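PDB 2VOZ: iron uptake protein A2 from Synechocystis sp., which binds ferric iron in the periplasm and is probably the substrate-binding subunit of an ABC transporter that imports it. Local coordinates for residues B[114-119]-B[259-264]; B[129-134]-B[161-166]; B[145-150]-B[254-259]; B[172-177]-B[188-193]; B[177-182]-B[322-327]. All blocks are in the same frame, centred on the assembly; numbering follows the deposited sequence.

Overall arrangement
Contacts 1 and 2 reach neighbouring strands, 261-268 and 124-136, of one sheet, while contacts 3, 4 and 5 lie on the same side of the chain's centre, their own centres 11 to 13 Å apart. Contacts 1 and 2, centres 17 Å apart, are joined by backbone pairing of the two strands, N262 O lying 2.9 Å from R129 N. Contact 2 is nearest the iron site: the side chain of R131 comes within about 3 Å of that of Y169. Y148 of contact 3 links outward, its OH 2.6 Å from R131 O and its O 2.9 Å from W189 NE1 of contact 4. Contacts 4 and 5 share R177, which E149 of contact 3 holds by a salt bridge. Contact 5 lies away from the iron ligands.

Contact 1. Residues B[114-119]-B[259-264]; sequences ENLRHP and THVNVS
L116 meets V263 most closely through a pair of methyls, CD2 of the leucine lying 4.0 Å from CG1 of the valine. The same CD2 also reaches V261, 4.4 Å from its CG2, and so bridges two residues on one face of strand 261-268. Both valines direct their CB toward the loop, whereas N262 between them points away, as expected of a strand. L116 comes in at a slant: its CG stands beside the backbone N (chi1 -59°), and with CD1 extended away (chi2 180°) the other branch, CD2, is turned to the valines. The contact is wholly apolar and buried, yet its 124 Å² mark it as modest. On the far face, N262 OD1 accepts from A88 N and, at 2.7 Å, from V263 N. This is hydrophobic packing of a loop against a strand of the central sheet in a periplasmic binding protein fold, with the side chains of V261 and V263 each about 10 Å from that of an iron-ligand tyrosine.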
# COMPACT_ATOMS: atom_id res chain seq x y z
N GLU B 114 -9.69 -7.99 34.83
CA GLU B 114 -8.63 -8.75 35.50
C GLU B 114 -8.19 -10.01 34.73
O GLU B 114 -7.02 -10.33 34.70
CB GLU B 114 -9.10 -9.12 36.92
CG GLU B 114 -8.02 -9.76 37.79
N ASN B 115 -9.13 -10.71 34.10
CA ASN B 115 -8.77 -11.98 33.43
C ASN B 115 -8.12 -11.81 32.06
O ASN B 115 -7.62 -12.78 31.48
CB ASN B 115 -9.97 -12.93 33.34
CG ASN B 115 -10.94 -12.55 32.28
OD1 ASN B 115 -11.53 -11.48 32.32
ND2 ASN B 115 -11.11 -13.42 31.29
N LEU B 116 -8.08 -10.57 31.59
CA LEU B 116 -7.47 -10.28 30.28
C LEU B 116 -6.12 -9.60 30.43
O LEU B 116 -5.60 -9.00 29.49
CB LEU B 116 -8.42 -9.41 29.47
CG LEU B 116 -9.80 -10.06 29.24
CD1 LEU B 116 -10.62 -9.12 28.45
CD2 LEU B 116 -9.69 -11.43 28.55
N ARG B 117 -5.54 -9.71 31.63
CA ARG B 117 -4.19 -9.18 31.87
C ARG B 117 -3.42 -10.08 32.79
O ARG B 117 -4.00 -10.90 33.51
CB ARG B 117 -4.22 -7.76 32.44
CG ARG B 117 -5.20 -7.54 33.62
CD ARG B 117 -5.18 -6.06 34.01
NE ARG B 117 -6.32 -5.66 34.87
CZ ARG B 117 -6.37 -5.87 36.18
NH1 ARG B 117 -5.36 -6.48 36.79
NH2 ARG B 117 -7.42 -5.48 36.88
N HIS B 118 -2.10 -9.95 32.75
CA HIS B 118 -1.25 -10.84 33.53
C HIS B 118 -1.39 -10.52 35.02
O HIS B 118 -1.39 -9.35 35.41
CB HIS B 118 0.19 -10.70 33.04
CG HIS B 118 1.11 -11.69 33.65
ND1 HIS B 118 1.48 -12.86 33.02
CD2 HIS B 118 1.66 -11.73 34.88
CE1 HIS B 118 2.26 -13.56 33.82
NE2 HIS B 118 2.38 -12.90 34.96
N PRO B 119 -1.49 -11.57 35.87
CA PRO B 119 -1.69 -11.36 37.29
C PRO B 119 -0.58 -10.54 37.96
O PRO B 119 -0.81 -9.96 39.02
CB PRO B 119 -1.70 -12.80 37.85
CG PRO B 119 -2.15 -13.64 36.72
CD PRO B 119 -1.46 -13.01 35.54
N THR B 259 -17.13 -19.10 25.98
CA THR B 259 -16.34 -19.39 24.80
C THR B 259 -14.85 -19.11 25.12
O THR B 259 -14.52 -18.19 25.85
CB THR B 259 -16.79 -18.41 23.69
OG1 THR B 259 -18.20 -18.62 23.42
CG2 THR B 259 -15.94 -18.61 22.41
N HIS B 260 -13.96 -19.84 24.49
CA HIS B 260 -12.54 -19.60 24.71
C HIS B 260 -12.20 -18.23 24.09
O HIS B 260 -12.50 -18.00 22.93
CB HIS B 260 -11.73 -20.69 24.03
CG HIS B 260 -10.26 -20.41 23.98
ND1 HIS B 260 -9.44 -20.61 25.07
CD2 HIS B 260 -9.46 -19.98 22.98
CE1 HIS B 260 -8.20 -20.30 24.73
NE2 HIS B 260 -8.18 -19.91 23.47
N VAL B 261 -11.63 -17.35 24.88
CA VAL B 261 -11.16 -16.07 24.32
C VAL B 261 -9.63 -15.99 24.44
O VAL B 261 -9.00 -16.72 25.25
CB VAL B 261 -11.84 -14.86 24.96
CG1 VAL B 261 -13.34 -14.84 24.60
CG2 VAL B 261 -11.59 -14.85 26.49
N ASN B 262 -9.03 -15.17 23.60
CA ASN B 262 -7.61 -14.93 23.66
C ASN B 262 -7.42 -13.45 23.32
O ASN B 262 -8.37 -12.80 22.89
CB ASN B 262 -6.89 -15.83 22.64
CG ASN B 262 -5.47 -16.10 23.03
OD1 ASN B 262 -4.81 -15.27 23.67
ND2 ASN B 262 -4.96 -17.27 22.61
N VAL B 263 -6.23 -12.94 23.56
CA VAL B 263 -6.00 -11.50 23.42
C VAL B 263 -4.87 -11.17 22.49
O VAL B 263 -3.98 -12.00 22.24
CB VAL B 263 -5.71 -10.83 24.82
CG1 VAL B 263 -6.89 -10.98 25.76
CG2 VAL B 263 -4.44 -11.43 25.48
N SER B 264 -4.89 -9.93 21.98
CA SER B 264 -3.64 -9.31 21.55
C SER B 264 -3.32 -8.26 22.61
O SER B 264 -4.23 -7.65 23.24
CB SER B 264 -3.75 -8.63 20.18
OG SER B 264 -4.51 -7.46 20.27

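Contact 2. Residues B[129-134]-B[161-166]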
# COMPACT_ATOMS: atom_id res chain seq x y z
N ARG B 129 -10.27 -11.93 20.84
CA ARG B 129 -10.87 -12.70 19.76
C ARG B 129 -11.42 -13.96 20.42
O ARG B 129 -11.01 -14.31 21.54
CB ARG B 129 -9.83 -13.10 18.67
CG ARG B 129 -8.60 -13.91 19.18
CD ARG B 129 -7.38 -13.04 19.64
NE ARG B 129 -6.94 -12.16 18.56
CZ ARG B 129 -6.19 -12.57 17.51
NH1 ARG B 129 -5.78 -13.83 17.44
NH2 ARG B 129 -5.89 -11.72 16.54
N ALA B 130 -12.35 -14.61 19.76
CA ALA B 130 -12.92 -15.86 20.29
C ALA B 130 -12.55 -16.97 19.35
O ALA B 130 -12.53 -16.75 18.13
CB ALA B 130 -14.48 -15.73 20.37
N ARG B 131 -12.25 -18.16 19.87
CA ARG B 131 -11.97 -19.30 19.02
C ARG B 131 -13.30 -20.07 18.99
O ARG B 131 -13.74 -20.64 19.98
CB ARG B 131 -10.78 -20.15 19.54
CG ARG B 131 -10.27 -21.15 18.46
CD ARG B 131 -8.77 -21.34 18.61
NE ARG B 131 -8.20 -22.14 17.53
CZ ARG B 131 -7.95 -21.69 16.29
NH1 ARG B 131 -8.25 -20.43 15.95
NH2 ARG B 131 -7.40 -22.49 15.39
N VAL B 132 -13.96 -20.02 17.84
CA VAL B 132 -15.34 -20.46 17.75
C VAL B 132 -15.45 -21.69 16.85
O VAL B 132 -14.46 -22.18 16.34
CB VAL B 132 -16.24 -19.33 17.20
CG1 VAL B 132 -16.31 -18.14 18.18
CG2 VAL B 132 -15.82 -18.87 15.77
N LEU B 133 -16.69 -22.15 16.67
CA LEU B 133 -16.94 -23.23 15.73
C LEU B 133 -17.61 -22.68 14.50
O LEU B 133 -18.38 -21.68 14.58
CB LEU B 133 -17.86 -24.27 16.35
CG LEU B 133 -17.43 -24.83 17.71
CD1 LEU B 133 -18.30 -26.04 18.12
CD2 LEU B 133 -15.97 -25.22 17.69
N TYR B 134 -17.29 -23.29 13.38
CA TYR B 134 -17.94 -23.01 12.11
C TYR B 134 -18.59 -24.30 11.64
O TYR B 134 -18.04 -25.39 11.85
CB TYR B 134 -16.93 -22.51 11.08
CG TYR B 134 -16.43 -21.15 11.49
CD1 TYR B 134 -15.21 -21.01 12.13
CD2 TYR B 134 -17.22 -20.03 11.32
CE1 TYR B 134 -14.74 -19.75 12.53
CE2 TYR B 134 -16.78 -18.78 11.72
CZ TYR B 134 -15.54 -18.65 12.33
OH TYR B 134 -15.12 -17.39 12.70
N LEU B 161 -12.41 -30.08 11.13
CA LEU B 161 -11.32 -29.37 10.47
C LEU B 161 -10.62 -28.39 11.40
O LEU B 161 -11.27 -27.55 11.98
CB LEU B 161 -11.88 -28.57 9.32
CG LEU B 161 -12.43 -29.45 8.21
CD1 LEU B 161 -13.45 -28.62 7.44
CD2 LEU B 161 -11.29 -29.94 7.29
N VAL B 162 -9.30 -28.53 11.54
CA VAL B 162 -8.52 -27.57 12.31
C VAL B 162 -7.11 -27.49 11.74
O VAL B 162 -6.64 -28.46 11.13
CB VAL B 162 -8.51 -27.93 13.82
CG1 VAL B 162 -7.76 -29.25 14.05
CG2 VAL B 162 -7.92 -26.78 14.66
N ARG B 163 -6.47 -26.32 11.93
CA ARG B 163 -5.12 -26.13 11.36
C ARG B 163 -4.09 -26.89 12.20
O ARG B 163 -4.42 -27.45 13.24
CB ARG B 163 -4.81 -24.65 11.25
CG ARG B 163 -4.64 -24.00 12.62
CD ARG B 163 -4.49 -22.50 12.50
NE ARG B 163 -3.38 -22.08 11.64
CZ ARG B 163 -3.22 -20.81 11.26
NH1 ARG B 163 -4.11 -19.90 11.64
NH2 ARG B 163 -2.19 -20.48 10.49
N PRO B 164 -2.83 -26.97 11.73
CA PRO B 164 -1.80 -27.71 12.44
C PRO B 164 -1.55 -27.32 13.91
O PRO B 164 -1.77 -26.17 14.31
CB PRO B 164 -0.56 -27.43 11.59
CG PRO B 164 -1.08 -27.32 10.19
CD PRO B 164 -2.35 -26.49 10.42
N SER B 165 -1.05 -28.29 14.68
CA SER B 165 -0.82 -28.11 16.11
C SER B 165 0.27 -27.09 16.46
O SER B 165 0.33 -26.64 17.61
CB SER B 165 -0.46 -29.45 16.77
OG SER B 165 0.59 -30.02 16.02
N SER B 166 1.15 -26.78 15.50
CA SER B 166 2.19 -25.74 15.69
C SER B 166 1.61 -24.35 15.91
O SER B 166 2.30 -23.44 16.39
CB SER B 166 3.10 -25.68 14.44
OG SER B 166 2.34 -25.72 13.23
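R131 extends its guanidinium from strand 124-136 to the aliphatic part of R163, with NH2 lying 4.1 Å from CD of that residue. In the conformer given, V162 CG2 lies 4.4 Å from R131 NH2. Both approaches are oblique to the guanidinium plane, and the contact rests on van der Waals packing over a small 70 Å². The arginine chains cross at about a right angle with their guanidinium planes 38° apart, and R131 NH2 stays 5.5 Å from R163 NE. In R163, CG sits between the backbone N and carbonyl carbon (chi1 69°), and a bend at chi3 (-57°) turns the charged end aside, leaving CG and CD to face R131.

The next shell supplies a shared acid. D205 forms a salt bridge with R131 NH1 and a long, weak ion pair with R163 NH1, so its carboxylate probably offsets charge on both. N170 OD1 accepts from R131 NH2, while N170 ND2 donates to P164 O; one amide thereby ties the arginine to the 161-166 loop. Further out, the backbone of R131 pairs with H260 in the sheet. Y169, an iron ligand, touches both arginine side chains, and the side chain of R163 lies about 5 Å from that of Y226, another ligand. These contacts are consistent with a place for the pair in the second shell of the tyrosine-rich ferric site of this binding protein.

Contact 3. Residues B[145-150]-B[254-259]; sequences LSTYEA and SGERGT
Y148 and T259 make the tight, buried part of this contact, fixed by hydrogen bonds; on the other side T147 is buried too, but its partner E256 is exposed. Inside, the phenol oxygen of Y148 lies 3.5 Å from T259 CG2, the two side chains crossing at about a right angle. CG2 of the threonine stands opposite its own backbone N, leaving OG1 to bond P250 O. The buried Y148 OH is hydrogen-bonded to both R131 O and H260 N, and these fix the end of the ring beside the threonine methyl.

Toward solvent, T147 sets its CG2 against the E256 carboxylate, 3.5 Å from CD and 3.7 Å from OE2. The glutamate bends at chi2 (-62°) to lay this group across the methyl. T147 OG1 is turned to its own segment, where it accepts from A150 N at 2.9 Å in an ST motif. Replacing T147 by an alanine would probably leave A150 N without its side-chain acceptor and the E256 carboxylate without its methyl support.

Y148 N bonds N251 OD1, and E149 is held by N251, R177 and H181. The 145-150 loop thus lies between the loop leading to strand 261-268 and helices 168-181 and 183-195: the Y148 side chain packs on L173 and R177 of the first and its carbonyl O accepts from W189 NE1 of the second, while T259 rests on A130 of strand 124-136.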
# COMPACT_ATOMS: atom_id res chain seq x y z
N LEU B 145 -24.41 -29.06 18.17
CA LEU B 145 -23.18 -28.43 18.65
C LEU B 145 -23.38 -27.94 20.07
O LEU B 145 -24.49 -27.54 20.46
CB LEU B 145 -22.81 -27.25 17.72
CG LEU B 145 -22.45 -27.67 16.28
CD1 LEU B 145 -22.27 -26.45 15.43
CD2 LEU B 145 -21.20 -28.57 16.21
N SER B 146 -22.30 -27.89 20.86
CA SER B 146 -22.38 -27.30 22.20
C SER B 146 -21.02 -26.76 22.64
O SER B 146 -20.83 -25.56 22.76
CB SER B 146 -22.89 -28.31 23.24
OG SER B 146 -22.14 -29.51 23.27
N THR B 147 -20.08 -27.66 22.85
CA THR B 147 -18.80 -27.32 23.48
C THR B 147 -17.62 -27.85 22.64
O THR B 147 -17.80 -28.74 21.81
CB THR B 147 -18.67 -27.98 24.88
OG1 THR B 147 -18.68 -29.42 24.74
CG2 THR B 147 -19.81 -27.50 25.82
N TYR B 148 -16.42 -27.32 22.86
CA TYR B 148 -15.22 -27.94 22.26
C TYR B 148 -15.16 -29.39 22.67
O TYR B 148 -14.79 -30.24 21.86
CB TYR B 148 -13.91 -27.28 22.71
CG TYR B 148 -13.95 -25.78 22.58
CD1 TYR B 148 -13.78 -25.16 21.35
CD2 TYR B 148 -14.17 -24.99 23.71
CE1 TYR B 148 -13.86 -23.74 21.24
CE2 TYR B 148 -14.25 -23.58 23.63
CZ TYR B 148 -14.09 -22.97 22.40
OH TYR B 148 -14.19 -21.60 22.35
N GLU B 149 -15.49 -29.62 23.93
CA GLU B 149 -15.33 -30.94 24.56
C GLU B 149 -16.17 -31.99 23.82
O GLU B 149 -15.73 -33.13 23.60
CB GLU B 149 -15.70 -30.84 26.04
CG GLU B 149 -14.63 -30.08 26.92
CD GLU B 149 -14.77 -28.55 26.93
OE1 GLU B 149 -15.45 -27.98 26.06
OE2 GLU B 149 -14.15 -27.90 27.79
N ALA B 150 -17.35 -31.59 23.35
CA ALA B 150 -18.28 -32.55 22.70
C ALA B 150 -17.85 -32.92 21.30
O ALA B 150 -18.36 -33.87 20.73
CB ALA B 150 -19.71 -31.96 22.65
N SER B 254 -25.80 -23.60 29.74
CA SER B 254 -25.93 -23.71 31.20
C SER B 254 -24.76 -24.50 31.75
O SER B 254 -24.42 -25.55 31.20
CB SER B 254 -27.22 -24.43 31.59
OG SER B 254 -28.28 -24.19 30.67
N GLY B 255 -24.17 -24.04 32.83
CA GLY B 255 -23.09 -24.77 33.47
C GLY B 255 -21.82 -24.86 32.67
O GLY B 255 -20.87 -25.47 33.12
N GLU B 256 -21.79 -24.31 31.45
CA GLU B 256 -20.51 -24.23 30.74
C GLU B 256 -19.88 -22.88 31.06
O GLU B 256 -20.58 -21.96 31.52
CB GLU B 256 -20.68 -24.41 29.22
CG GLU B 256 -21.37 -25.71 28.81
CD GLU B 256 -20.59 -26.96 29.23
OE1 GLU B 256 -21.23 -28.03 29.36
OE2 GLU B 256 -19.36 -26.88 29.44
N ARG B 257 -18.58 -22.78 30.84
CA ARG B 257 -17.78 -21.65 31.33
C ARG B 257 -17.86 -20.40 30.47
O ARG B 257 -17.71 -19.30 30.97
CB ARG B 257 -16.31 -22.06 31.40
CG ARG B 257 -16.01 -23.20 32.41
CD ARG B 257 -14.54 -23.60 32.27
NE ARG B 257 -13.66 -22.45 32.50
CZ ARG B 257 -13.19 -22.07 33.68
NH1 ARG B 257 -12.42 -20.98 33.76
NH2 ARG B 257 -13.51 -22.74 34.79
N GLY B 258 -18.01 -20.59 29.16
CA GLY B 258 -17.95 -19.46 28.22
C GLY B 258 -17.05 -19.87 27.06
O GLY B 258 -16.28 -20.83 27.15
N THR B 259 -17.13 -19.10 25.98
CA THR B 259 -16.34 -19.39 24.80
C THR B 259 -14.85 -19.11 25.12
O THR B 259 -14.52 -18.19 25.85
CB THR B 259 -16.79 -18.41 23.69
OG1 THR B 259 -18.20 -18.62 23.42
CG2 THR B 259 -15.94 -18.61 22.41

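Contact 4. Residues B[172-177]-B[188-193]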
# COMPACT_ATOMS: atom_id res chain seq x y z
N SER B 172 -3.01 -22.45 22.46
CA SER B 172 -3.72 -21.76 23.52
C SER B 172 -5.09 -22.36 23.87
O SER B 172 -5.47 -22.42 25.07
CB SER B 172 -3.81 -20.25 23.20
OG SER B 172 -2.49 -19.68 23.31
N LEU B 173 -5.83 -22.83 22.86
CA LEU B 173 -7.09 -23.50 23.14
C LEU B 173 -6.85 -24.75 23.96
O LEU B 173 -7.53 -24.99 24.96
CB LEU B 173 -7.85 -23.82 21.88
CG LEU B 173 -9.17 -24.57 22.09
CD1 LEU B 173 -10.17 -23.82 22.97
CD2 LEU B 173 -9.80 -24.87 20.71
N THR B 174 -5.86 -25.54 23.56
CA THR B 174 -5.60 -26.76 24.31
C THR B 174 -5.11 -26.44 25.72
O THR B 174 -5.49 -27.09 26.69
CB THR B 174 -4.59 -27.61 23.59
OG1 THR B 174 -5.12 -28.05 22.32
CG2 THR B 174 -4.18 -28.82 24.43
N ALA B 175 -4.26 -25.41 25.82
CA ALA B 175 -3.74 -24.97 27.12
C ALA B 175 -4.88 -24.61 28.04
O ALA B 175 -4.85 -24.92 29.23
CB ALA B 175 -2.85 -23.77 26.90
N SER B 176 -5.89 -23.93 27.50
CA SER B 176 -7.06 -23.59 28.33
C SER B 176 -7.80 -24.84 28.83
O SER B 176 -8.28 -24.86 29.97
CB SER B 176 -8.00 -22.65 27.59
OG SER B 176 -8.79 -23.31 26.64
N ARG B 177 -7.89 -25.88 28.00
CA ARG B 177 -8.56 -27.10 28.43
C ARG B 177 -7.75 -27.77 29.53
O ARG B 177 -8.34 -28.29 30.48
CB ARG B 177 -8.77 -28.07 27.26
CG ARG B 177 -9.65 -27.55 26.12
CD ARG B 177 -11.00 -26.98 26.64
NE ARG B 177 -10.89 -25.53 26.76
CZ ARG B 177 -11.93 -24.72 26.99
NH1 ARG B 177 -11.73 -23.40 27.03
NH2 ARG B 177 -13.14 -25.23 27.17
N ARG B 188 -7.55 -37.18 26.80
CA ARG B 188 -8.63 -38.01 26.29
C ARG B 188 -9.46 -37.21 25.25
O ARG B 188 -9.82 -37.74 24.18
CB ARG B 188 -9.49 -38.48 27.46
CG ARG B 188 -10.67 -39.33 27.02
CD ARG B 188 -10.96 -40.35 28.08
NE ARG B 188 -12.10 -41.24 27.81
CZ ARG B 188 -12.05 -42.42 27.19
NH1 ARG B 188 -10.92 -42.91 26.66
NH2 ARG B 188 -13.17 -43.13 27.08
N TRP B 189 -9.72 -35.94 25.55
CA TRP B 189 -10.43 -35.05 24.62
C TRP B 189 -9.64 -34.92 23.32
O TRP B 189 -10.22 -35.08 22.24
CB TRP B 189 -10.65 -33.66 25.24
CG TRP B 189 -11.09 -32.64 24.20
CD1 TRP B 189 -12.31 -32.58 23.57
CD2 TRP B 189 -10.34 -31.52 23.75
NE1 TRP B 189 -12.34 -31.49 22.70
CE2 TRP B 189 -11.15 -30.83 22.80
CE3 TRP B 189 -9.05 -31.04 24.03
CZ2 TRP B 189 -10.70 -29.66 22.14
CZ3 TRP B 189 -8.61 -29.88 23.37
CH2 TRP B 189 -9.45 -29.19 22.45
N LEU B 190 -8.32 -34.65 23.41
CA LEU B 190 -7.48 -34.52 22.19
C LEU B 190 -7.53 -35.81 21.37
O LEU B 190 -7.59 -35.77 20.16
CB LEU B 190 -6.03 -34.20 22.53
CG LEU B 190 -5.76 -32.81 23.12
CD1 LEU B 190 -4.40 -32.76 23.76
CD2 LEU B 190 -5.94 -31.74 22.01
N GLN B 191 -7.43 -36.96 22.02
CA GLN B 191 -7.48 -38.22 21.31
C GLN B 191 -8.76 -38.34 20.49
O GLN B 191 -8.71 -38.71 19.31
CB GLN B 191 -7.45 -39.37 22.31
CG GLN B 191 -6.06 -39.56 22.91
CD GLN B 191 -6.08 -40.64 23.95
OE1 GLN B 191 -6.97 -40.69 24.79
NE2 GLN B 191 -5.08 -41.51 23.91
N GLY B 192 -9.90 -38.03 21.10
CA GLY B 192 -11.19 -38.08 20.39
C GLY B 192 -11.29 -37.07 19.26
O GLY B 192 -11.77 -37.38 18.17
N LEU B 193 -10.82 -35.84 19.52
CA LEU B 193 -10.79 -34.77 18.52
C LEU B 193 -9.96 -35.15 17.31
O LEU B 193 -10.43 -35.09 16.16
CB LEU B 193 -10.22 -33.50 19.16
CG LEU B 193 -10.46 -32.26 18.29
CD1 LEU B 193 -11.94 -31.79 18.26
CD2 LEU B 193 -9.58 -31.15 18.83
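S176 OG is held by several groups: it donates to L173 O at 2.7 Å and accepts from R177, whose NE lies 3.1 Å and NH1 3.0 Å away. The serine oxygen sits in the guanidinium plane, a side-on grip by two nitrogens on one atom. In R177, chi1 (-62°) sets CG against W189, and bends at chi2 and chi3 turn the guanidinium back to S176.

That CG rests over the six-membered ring of W189, 4.1 Å from the centroid and 26° off the ring normal, a CH-pi contact. T174 comes instead to the ring edge, and its OG1 lies 3.8 Å from L190 CD2; T174 CG2 meets CD1 of the same leucine at 4.0 Å. L193 CD2 lies against a face of the indole from within its own helix. With an alanine in place of R177, the indole face would probably lose its CH-pi cover and S176 OG its two guanidinium donors.

The helix segments cross in a broadly antiparallel sense, 138° between their directions and axes 11.6 Å apart, so these side chains fill a fairly wide separation. W189 NE1 donates to Y148 O and R177 NH2 forms a salt bridge with E149, tying both helices to the 145-150 loop, while helix 333-342 packs on T174 and L190 and helix 327-331 touches S172 and S176.

Contact 5. Residues B[177-182]-B[322-327]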
# COMPACT_ATOMS: atom_id res chain seq x y z
N ARG B 177 -7.89 -25.88 28.00
CA ARG B 177 -8.56 -27.10 28.43
C ARG B 177 -7.75 -27.77 29.53
O ARG B 177 -8.34 -28.29 30.48
CB ARG B 177 -8.77 -28.07 27.26
CG ARG B 177 -9.65 -27.55 26.12
CD ARG B 177 -11.00 -26.98 26.64
NE ARG B 177 -10.89 -25.53 26.76
CZ ARG B 177 -11.93 -24.72 26.99
NH1 ARG B 177 -11.73 -23.40 27.03
NH2 ARG B 177 -13.14 -25.23 27.17
N ILE B 178 -6.41 -27.77 29.40
CA ILE B 178 -5.56 -28.33 30.49
C ILE B 178 -5.78 -27.57 31.82
O ILE B 178 -5.96 -28.17 32.90
CB ILE B 178 -4.09 -28.29 30.12
CG1 ILE B 178 -3.83 -29.16 28.88
CG2 ILE B 178 -3.23 -28.77 31.29
CD1 ILE B 178 -2.39 -29.03 28.34
N ALA B 179 -5.79 -26.24 31.74
CA ALA B 179 -6.00 -25.39 32.91
C ALA B 179 -7.33 -25.76 33.61
O ALA B 179 -7.41 -25.83 34.85
CB ALA B 179 -5.99 -23.91 32.49
N ILE B 180 -8.35 -26.04 32.81
CA ILE B 180 -9.71 -26.27 33.28
C ILE B 180 -9.91 -27.71 33.75
O ILE B 180 -10.43 -27.92 34.82
CB ILE B 180 -10.78 -25.94 32.18
CG1 ILE B 180 -10.80 -24.43 31.84
CG2 ILE B 180 -12.20 -26.41 32.61
CD1 ILE B 180 -11.50 -24.18 30.48
N HIS B 181 -9.46 -28.68 32.95
CA HIS B 181 -9.81 -30.10 33.13
C HIS B 181 -8.70 -30.97 33.68
O HIS B 181 -8.97 -32.13 34.08
CB HIS B 181 -10.26 -30.72 31.78
CG HIS B 181 -11.47 -30.07 31.18
ND1 HIS B 181 -12.70 -30.03 31.81
CD2 HIS B 181 -11.64 -29.46 29.98
CE1 HIS B 181 -13.56 -29.41 31.03
NE2 HIS B 181 -12.95 -29.06 29.91
N GLY B 182 -7.47 -30.47 33.66
CA GLY B 182 -6.30 -31.30 33.91
C GLY B 182 -5.80 -32.07 32.70
O GLY B 182 -6.51 -32.21 31.69
N ASP B 322 -15.11 -17.22 28.52
CA ASP B 322 -14.59 -17.93 29.68
C ASP B 322 -13.81 -16.94 30.56
O ASP B 322 -12.98 -16.17 30.05
CB ASP B 322 -13.68 -19.05 29.15
CG ASP B 322 -13.22 -20.01 30.24
OD1 ASP B 322 -12.98 -19.60 31.38
OD2 ASP B 322 -13.10 -21.21 29.91
N PRO B 323 -14.12 -16.91 31.89
CA PRO B 323 -13.44 -16.00 32.84
C PRO B 323 -12.00 -16.42 33.20
O PRO B 323 -11.33 -15.70 33.94
CB PRO B 323 -14.35 -16.04 34.06
CG PRO B 323 -14.92 -17.43 34.06
CD PRO B 323 -15.15 -17.73 32.56
N LEU B 324 -11.50 -17.52 32.64
CA LEU B 324 -10.12 -18.00 32.90
C LEU B 324 -9.09 -16.89 32.70
O LEU B 324 -9.15 -16.17 31.70
CB LEU B 324 -9.79 -19.18 31.98
CG LEU B 324 -8.43 -19.81 32.09
CD1 LEU B 324 -8.45 -20.64 33.40
CD2 LEU B 324 -8.15 -20.72 30.91
N ASN B 325 -8.14 -16.73 33.62
CA ASN B 325 -7.14 -15.68 33.37
C ASN B 325 -6.33 -16.13 32.16
O ASN B 325 -5.88 -17.27 32.09
CB ASN B 325 -6.26 -15.43 34.60
CG ASN B 325 -5.28 -14.30 34.38
OD1 ASN B 325 -4.23 -14.50 33.74
ND2 ASN B 325 -5.62 -13.10 34.88
N VAL B 326 -6.15 -15.22 31.20
CA VAL B 326 -5.49 -15.61 29.94
C VAL B 326 -4.01 -15.94 30.14
O VAL B 326 -3.43 -16.56 29.25
CB VAL B 326 -5.70 -14.58 28.82
CG1 VAL B 326 -7.21 -14.48 28.44
CG2 VAL B 326 -5.13 -13.24 29.26
N SER B 327 -3.42 -15.62 31.28
CA SER B 327 -2.01 -16.09 31.51
C SER B 327 -1.92 -17.63 31.53
O SER B 327 -0.84 -18.20 31.31
CB SER B 327 -1.40 -15.52 32.79
OG SER B 327 -2.05 -16.04 33.93
O HOH W 1 -14.31 -22.58 28.00
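The last turns of helix 168-181 face an irregular segment leading into helix 327-331, their backbones closest at I180 and L324, whose CA atoms are 8.3 Å apart. I180 supplies the shortest approach, its CD1 lying 3.4 Å from D322 OD2. The same methyl sits over the centre of the R177 guanidinium, 3.5 Å above its plane, and thus touches both charged groups. Beyond it, A179 CB packs against both methyls of L324, CD1 and CD2, each 4.2 Å away.

R177 and D322 form a long salt bridge, NH1 to OD2 3.9 Å, with guanidinium and carboxylate planes 84° apart. A water completes the link: it accepts from R177 NH1 at 2.9 Å and donates to D322 OD2 at 2.6 Å. The aspartate reaches out with CG opposite its backbone N (chi1 -171°). Its other oxygen, OD1, accepts from L324 N at 2.8 Å in an Asx turn and also pairs with R257 NH1. Further on, N325 OD1 caps the following helix by accepting from S327 N and S327 OG, which come from opposite faces of the amide.

D322 is therefore secured at both oxygens, between two arginines that are likely to favour its ionised form. R177 has its stronger partner in E149, which suggests that the water-mediated link to D322 is the looser of its two acidic attachments.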